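Local coordinates for protein peptidoglycan N-acetylglucosamine deacetylase (PDB 5N1P) that catalyses the zinc-dependent removal of acetyl groups from N-acetylglucosamine residues of peptidoglycan, releasing acetate, at residues A[64-67]-A[68-72]; A[79-82]-A[83-87]. All blocks are in the same frame, centred on the assembly; numbering follows the deposited sequence.

Interaction 1: A[64-67]-A[68-72]; sequences NFAK and LYKNG
Tyr69 lies one turn along from Phe65, and its side chain can be followed outward from the backbone. Tyr69 CB sits 3.6 Å from Phe65 O, the carbonyl that accepts the bond from Tyr69 N. CG stands beside the backbone N (chi1 -55°), which swings the ring back toward the start of the helix. Tyr69 CD2 then meets Phe65 CD2 at 3.6 Å, over one face of the phenylalanine and toward its rim. CE2 follows along the same face, making an edge-to-face pair with the planes at 65°. The tip, OH, leaves the helix and is hydrogen-bonded to Pro99 O in the loop that helps line the inhibitor pocket. Leu68 CB rests over the centre of one Tyr69 face. This is the short helix 65-70, which comes just after the zinc ligand His63. Asn64 is its N-cap: Asn64 OD1 accepts from Lys67 N at 2.9 Å, while Asn64 O accepts from Leu68 N almost head-on. At the far end the turn widens to pi type, Asn71 N reaching Ala66 O at 2.8 Å, and Gly72 leaves the helix with positive phi. Lys70 runs out extended as far as CE, which lies at the edge of the Phe65 ring, 3.6 Å from Phe65 CE1; the bend beyond it turns only NZ.

Interaction 2: A[79-82]-A[83-87]; sequences KEDQ and GLIAN
The carboxylate of Asp81 and the amide of Gln82 are the flat groups of this turn, and neither has a partner on its face from 83-87. Asp81 OD1 has Ile85 CD1 at 4.3 Å, a loose touch by the methyl tip. The other oxygen, OD2, is turned to the backbone N-H of His59, a zinc ligand, with a weak second bond from Ser60 N. Holding the main chain there probably helps to position the histidine, and OD2 of this buried residue is satisfied by it. Gln82 has CG anti to the backbone N (chi1 -179°), and its extended chain carries the amide clear of 83-87, where NE2 bonds to Pro93 O.

What joins the two segments directly is the backbone ladder of a regular alpha-helix. Gly83, Leu84, Ile85 and Ala86 each donate to the carbonyl four residues back, the bond from Ala86 N to Gln82 O being 2.9 Å long. The side chains lean on those carbonyls: Ile85 CG1 lies 3.5 Å from Asp81 O, and Leu84 CG and Ala86 CB rest in the same way against Glu80 O and Gln82 O.

Outward from helix 74-89, Ile85 packs on Val56 and Met58 of the parallel strand 55-58, Asp81 and Gln82 also touch Met58, and Leu84 leans with Ile85 on Val39 of helix 36-41.

Interactions 1 and 2 are both local helical turns, on helices 65-70 and 74-89 that follow each other in the chain; their nearest atoms are about 9 Å apart and do not touch. Both are partly buried. Interaction 1, a short capped helix near the rim of the active site, turns Leu68 and Tyr69 inward against loops and leaves Lys67 and Lys70 exposed; an aromatic pair helps hold it. Interaction 2, uniform helix without ring contacts, sets Asp81 and Ile85 against the sheet and helix 36-41, with Lys79 and Glu80 exposed. Toward the zinc site, 64-72 follows His63 and is tied through Tyr69 OH to Pro99, a residue of the inhibitor pocket, whereas 79-87 holds the His59 backbone through a carboxylate.

Interaction 1: A[64-67]-A[68-72]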
ATOM      1  N   ASN A  64       6.388  -6.593  12.870  1.00 25.55           N
ATOM      2  CA  ASN A  64       7.603  -6.803  13.653  1.00 25.32           C
ATOM      3  C   ASN A  64       8.684  -7.458  12.793  1.00 25.78           C
ATOM      4  O   ASN A  64       8.544  -8.602  12.390  1.00 26.87           O
ATOM      5  CB  ASN A  64       7.288  -7.665  14.880  1.00 26.88           C
ATOM      6  CG  ASN A  64       8.488  -7.861  15.794  1.00 31.66           C
ATOM      7  OD1 ASN A  64       9.504  -8.435  15.397  1.00 33.89           O
ATOM      8  ND2 ASN A  64       8.365  -7.397  17.035  1.00 37.54           N
ATOM      9  N   PHE A  65       9.751  -6.717  12.512  1.00 27.90           N
ATOM     10  CA  PHE A  65      10.843  -7.189  11.656  1.00 26.48           C
ATOM     11  C   PHE A  65      11.418  -8.543  12.082  1.00 27.30           C
ATOM     12  O   PHE A  65      11.589  -9.443  11.263  1.00 28.63           O
ATOM     13  CB  PHE A  65      11.951  -6.137  11.630  1.00 25.50           C
ATOM     14  CG  PHE A  65      13.037  -6.424  10.638  1.00 25.67           C
ATOM     15  CD1 PHE A  65      14.140  -7.176  10.993  1.00 29.78           C
ATOM     16  CD2 PHE A  65      12.959  -5.913   9.346  1.00 26.92           C
ATOM     17  CE1 PHE A  65      15.149  -7.433  10.076  1.00 31.33           C
ATOM     18  CE2 PHE A  65      13.966  -6.170   8.423  1.00 28.56           C
ATOM     19  CZ  PHE A  65      15.058  -6.930   8.793  1.00 31.66           C
ATOM     20  N   ALA A  66      11.719  -8.683  13.365  1.00 27.64           N
ATOM     21  CA  ALA A  66      12.311  -9.920  13.870  1.00 29.00           C
ATOM     22  C   ALA A  66      11.376 -11.126  13.707  1.00 32.40           C
ATOM     23  O   ALA A  66      11.807 -12.219  13.317  1.00 33.13           O
ATOM     24  CB  ALA A  66      12.709  -9.748  15.335  1.00 34.10           C
ATOM     25  N   LYS A  67      10.099 -10.931  14.019  1.00 30.63           N
ATOM     26  CA  LYS A  67       9.116 -12.002  13.877  1.00 31.31           C
ATOM     27  C   LYS A  67       8.910 -12.402  12.420  1.00 26.34           C
ATOM     28  O   LYS A  67       8.878 -13.592  12.095  1.00 29.29           O
ATOM     29  CB  LYS A  67       7.769 -11.593  14.489  1.00 32.05           C
ATOM     30  CG  LYS A  67       7.792 -11.504  16.015  1.00 30.93           C
ATOM     31  CD  LYS A  67       6.433 -11.084  16.562  1.00 36.23           C
ATOM     32  CE  LYS A  67       6.454 -11.030  18.093  1.00 44.78           C
ATOM     33  NZ  LYS A  67       5.138 -10.579  18.640  1.00 50.13           N
ATOM     34  N   LEU A  68       8.764 -11.412  11.548  1.00 24.68           N
ATOM     35  CA  LEU A  68       8.444 -11.688  10.159  1.00 23.56           C
ATOM     36  C   LEU A  68       9.563 -12.367   9.390  1.00 26.97           C
ATOM     37  O   LEU A  68       9.319 -13.308   8.632  1.00 25.70           O
ATOM     38  CB  LEU A  68       8.073 -10.393   9.441  1.00 22.13           C
ATOM     39  CG  LEU A  68       6.804  -9.696   9.927  1.00 25.65           C
ATOM     40  CD1 LEU A  68       6.756  -8.249   9.443  1.00 23.39           C
ATOM     41  CD2 LEU A  68       5.575 -10.438   9.437  1.00 24.87           C
ATOM     42  N   TYR A  69      10.785 -11.875   9.564  1.00 27.00           N
ATOM     43  CA  TYR A  69      11.871 -12.279   8.676  1.00 28.21           C
ATOM     44  C   TYR A  69      12.834 -13.246   9.350  1.00 32.37           C
ATOM     45  O   TYR A  69      13.006 -14.366   8.874  1.00 35.88           O
ATOM     46  CB  TYR A  69      12.587 -11.036   8.142  1.00 26.19           C
ATOM     47  CG  TYR A  69      11.585 -10.111   7.483  1.00 24.93           C
ATOM     48  CD1 TYR A  69      10.817 -10.550   6.404  1.00 23.88           C
ATOM     49  CD2 TYR A  69      11.384  -8.820   7.946  1.00 25.70           C
ATOM     50  CE1 TYR A  69       9.874  -9.725   5.796  1.00 22.43           C
ATOM     51  CE2 TYR A  69      10.443  -7.986   7.344  1.00 23.17           C
ATOM     52  CZ  TYR A  69       9.692  -8.453   6.274  1.00 22.08           C
ATOM     53  OH  TYR A  69       8.756  -7.643   5.682  1.00 23.26           O
ATOM     54  N   LYS A  70      13.426 -12.845  10.471  1.00 30.61           N
ATOM     55  CA  LYS A  70      14.356 -13.730  11.180  1.00 35.70           C
ATOM     56  C   LYS A  70      13.663 -14.983  11.716  1.00 33.90           C
ATOM     57  O   LYS A  70      14.151 -16.103  11.533  1.00 36.48           O
ATOM     58  CB  LYS A  70      15.028 -12.974  12.322  1.00 45.31           C
ATOM     59  CG  LYS A  70      15.359 -11.545  11.964  1.00 58.79           C
ATOM     60  CD  LYS A  70      16.227 -10.887  13.009  1.00 65.62           C
ATOM     61  CE  LYS A  70      16.713  -9.539  12.522  1.00 63.57           C
ATOM     62  NZ  LYS A  70      18.073  -9.604  11.908  1.00 60.86           N
ATOM     63  N   ASN A  71      12.527 -14.796  12.378  1.00 31.81           N
ATOM     64  CA  ASN A  71      11.764 -15.915  12.928  1.00 37.57           C
ATOM     65  C   ASN A  71      10.875 -16.570  11.864  1.00 35.76           C
ATOM     66  O   ASN A  71      10.238 -17.597  12.118  1.00 39.33           O
ATOM     67  CB  ASN A  71      10.912 -15.458  14.114  1.00 37.52           C
ATOM     68  CG  ASN A  71      11.747 -14.962  15.278  1.00 42.28           C
ATOM     69  OD1 ASN A  71      12.978 -15.010  15.244  1.00 41.92           O
ATOM     70  ND2 ASN A  71      11.080 -14.479  16.318  1.00 43.08           N
ATOM     71  N   GLY A  72      10.841 -15.968  10.677  1.00 33.90           N
ATOM     72  CA  GLY A  72      10.178 -16.552   9.520  1.00 30.66           C
ATOM     73  C   GLY A  72       8.661 -16.627   9.544  1.00 29.51           C
ATOM     74  O   GLY A  72       8.071 -17.502   8.913  1.00 32.45           O
TER

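Interaction 2: A[79-82]-A[83-87]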
ATOM      1  N   LYS A  79      -1.268 -14.741   6.040  1.00 21.83           N
ATOM      2  CA  LYS A  79      -2.422 -15.629   5.953  1.00 21.51           C
ATOM      3  C   LYS A  79      -3.454 -15.268   7.023  1.00 21.39           C
ATOM      4  O   LYS A  79      -4.656 -15.276   6.765  1.00 22.74           O
ATOM      5  CB  LYS A  79      -2.003 -17.102   6.089  1.00 24.62           C
ATOM      6  CG  LYS A  79      -3.058 -18.075   5.558  1.00 37.65           C
ATOM      7  CD  LYS A  79      -2.545 -19.507   5.525  1.00 49.63           C
ATOM      8  CE  LYS A  79      -3.664 -20.484   5.174  1.00 56.11           C
ATOM      9  NZ  LYS A  79      -3.191 -21.899   5.162  1.00 61.74           N
ATOM     10  N   GLU A  80      -2.990 -14.922   8.218  1.00 22.69           N
ATOM     11  CA  GLU A  80      -3.921 -14.561   9.284  1.00 21.96           C
ATOM     12  C   GLU A  80      -4.662 -13.269   8.929  1.00 21.75           C
ATOM     13  O   GLU A  80      -5.875 -13.151   9.126  1.00 23.40           O
ATOM     14  CB  GLU A  80      -3.193 -14.404  10.626  1.00 23.69           C
ATOM     15  CG  GLU A  80      -4.136 -14.066  11.764  1.00 24.36           C
ATOM     16  CD  GLU A  80      -3.444 -13.982  13.114  1.00 34.23           C
ATOM     17  OE1 GLU A  80      -2.242 -14.318  13.209  1.00 39.15           O
ATOM     18  OE2 GLU A  80      -4.115 -13.575  14.081  1.00 33.65           O
ATOM     19  N   ASP A  81      -3.912 -12.308   8.408  1.00 19.87           N
ATOM     20  CA  ASP A  81      -4.442 -11.006   8.011  1.00 18.06           C
ATOM     21  C   ASP A  81      -5.435 -11.192   6.854  1.00 19.08           C
ATOM     22  O   ASP A  81      -6.521 -10.597   6.829  1.00 20.12           O
ATOM     23  CB  ASP A  81      -3.266 -10.103   7.624  1.00 18.81           C
ATOM     24  CG  ASP A  81      -3.599  -8.618   7.629  1.00 22.89           C
ATOM     25  OD1 ASP A  81      -4.631  -8.181   8.187  1.00 21.53           O
ATOM     26  OD2 ASP A  81      -2.767  -7.869   7.062  1.00 21.34           O
ATOM     27  N   GLN A  82      -5.063 -12.059   5.918  1.00 19.78           N
ATOM     28  CA  GLN A  82      -5.926 -12.399   4.795  1.00 18.63           C
ATOM     29  C   GLN A  82      -7.303 -12.869   5.269  1.00 20.80           C
ATOM     30  O   GLN A  82      -8.334 -12.439   4.742  1.00 20.00           O
ATOM     31  CB  GLN A  82      -5.256 -13.475   3.952  1.00 19.88           C
ATOM     32  CG  GLN A  82      -6.029 -13.908   2.724  1.00 19.50           C
ATOM     33  CD  GLN A  82      -5.433 -15.145   2.120  1.00 23.74           C
ATOM     34  OE1 GLN A  82      -5.362 -16.193   2.774  1.00 26.71           O
ATOM     35  NE2 GLN A  82      -4.992 -15.049   0.869  1.00 23.23           N
ATOM     36  N   GLY A  83      -7.307 -13.731   6.279  1.00 21.01           N
ATOM     37  CA  GLY A  83      -8.558 -14.273   6.806  1.00 20.08           C
ATOM     38  C   GLY A  83      -9.421 -13.199   7.452  1.00 22.46           C
ATOM     39  O   GLY A  83     -10.644 -13.215   7.310  1.00 23.05           O
ATOM     40  N   LEU A  84      -8.796 -12.269   8.168  1.00 21.47           N
ATOM     41  CA  LEU A  84      -9.524 -11.165   8.790  1.00 21.53           C
ATOM     42  C   LEU A  84     -10.205 -10.289   7.740  1.00 21.06           C
ATOM     43  O   LEU A  84     -11.363  -9.886   7.898  1.00 21.44           O
ATOM     44  CB  LEU A  84      -8.578 -10.306   9.630  1.00 21.24           C
ATOM     45  CG  LEU A  84      -8.050 -10.975  10.902  1.00 24.63           C
ATOM     46  CD1 LEU A  84      -7.009 -10.077  11.576  1.00 26.18           C
ATOM     47  CD2 LEU A  84      -9.196 -11.282  11.850  1.00 25.47           C
ATOM     48  N   ILE A  85      -9.474  -9.991   6.674  1.00 19.49           N
ATOM     49  CA  ILE A  85     -10.046  -9.207   5.589  1.00 18.31           C
ATOM     50  C   ILE A  85     -11.189  -9.977   4.910  1.00 20.55           C
ATOM     51  O   ILE A  85     -12.264  -9.408   4.653  1.00 20.34           O
ATOM     52  CB  ILE A  85      -8.949  -8.818   4.587  1.00 16.02           C
ATOM     53  CG1 ILE A  85      -7.994  -7.832   5.254  1.00 16.77           C
ATOM     54  CG2 ILE A  85      -9.560  -8.176   3.337  1.00 18.35           C
ATOM     55  CD1 ILE A  85      -6.692  -7.625   4.495  1.00 18.35           C
ATOM     56  N   ALA A  86     -10.974 -11.265   4.644  1.00 18.81           N
ATOM     57  CA  ALA A  86     -11.970 -12.090   3.963  1.00 20.41           C
ATOM     58  C   ALA A  86     -13.260 -12.182   4.756  1.00 24.22           C
ATOM     59  O   ALA A  86     -14.344 -12.299   4.180  1.00 24.62           O
ATOM     60  CB  ALA A  86     -11.412 -13.477   3.696  1.00 23.87           C
ATOM     61  N   ASN A  87     -13.160 -12.132   6.080  1.00 21.67           N
ATOM     62  CA  ASN A  87     -14.337 -12.186   6.948  0.51 24.09           C
ATOM     63  C   ASN A  87     -15.270 -11.015   6.701  1.00 22.65           C
ATOM     64  O   ASN A  87     -16.480 -11.103   6.923  1.00 24.62           O
ATOM     65  CB  ASN A  87     -13.921 -12.192   8.422  0.51 28.21           C
ATOM     66  CG  ASN A  87     -13.317 -13.507   8.854  0.51 31.05           C
ATOM     67  OD1 ASN A  87     -13.629 -14.559   8.298  0.51 40.88           O
ATOM     68  ND2 ASN A  87     -12.449 -13.456   9.860  0.51 35.89           N
TER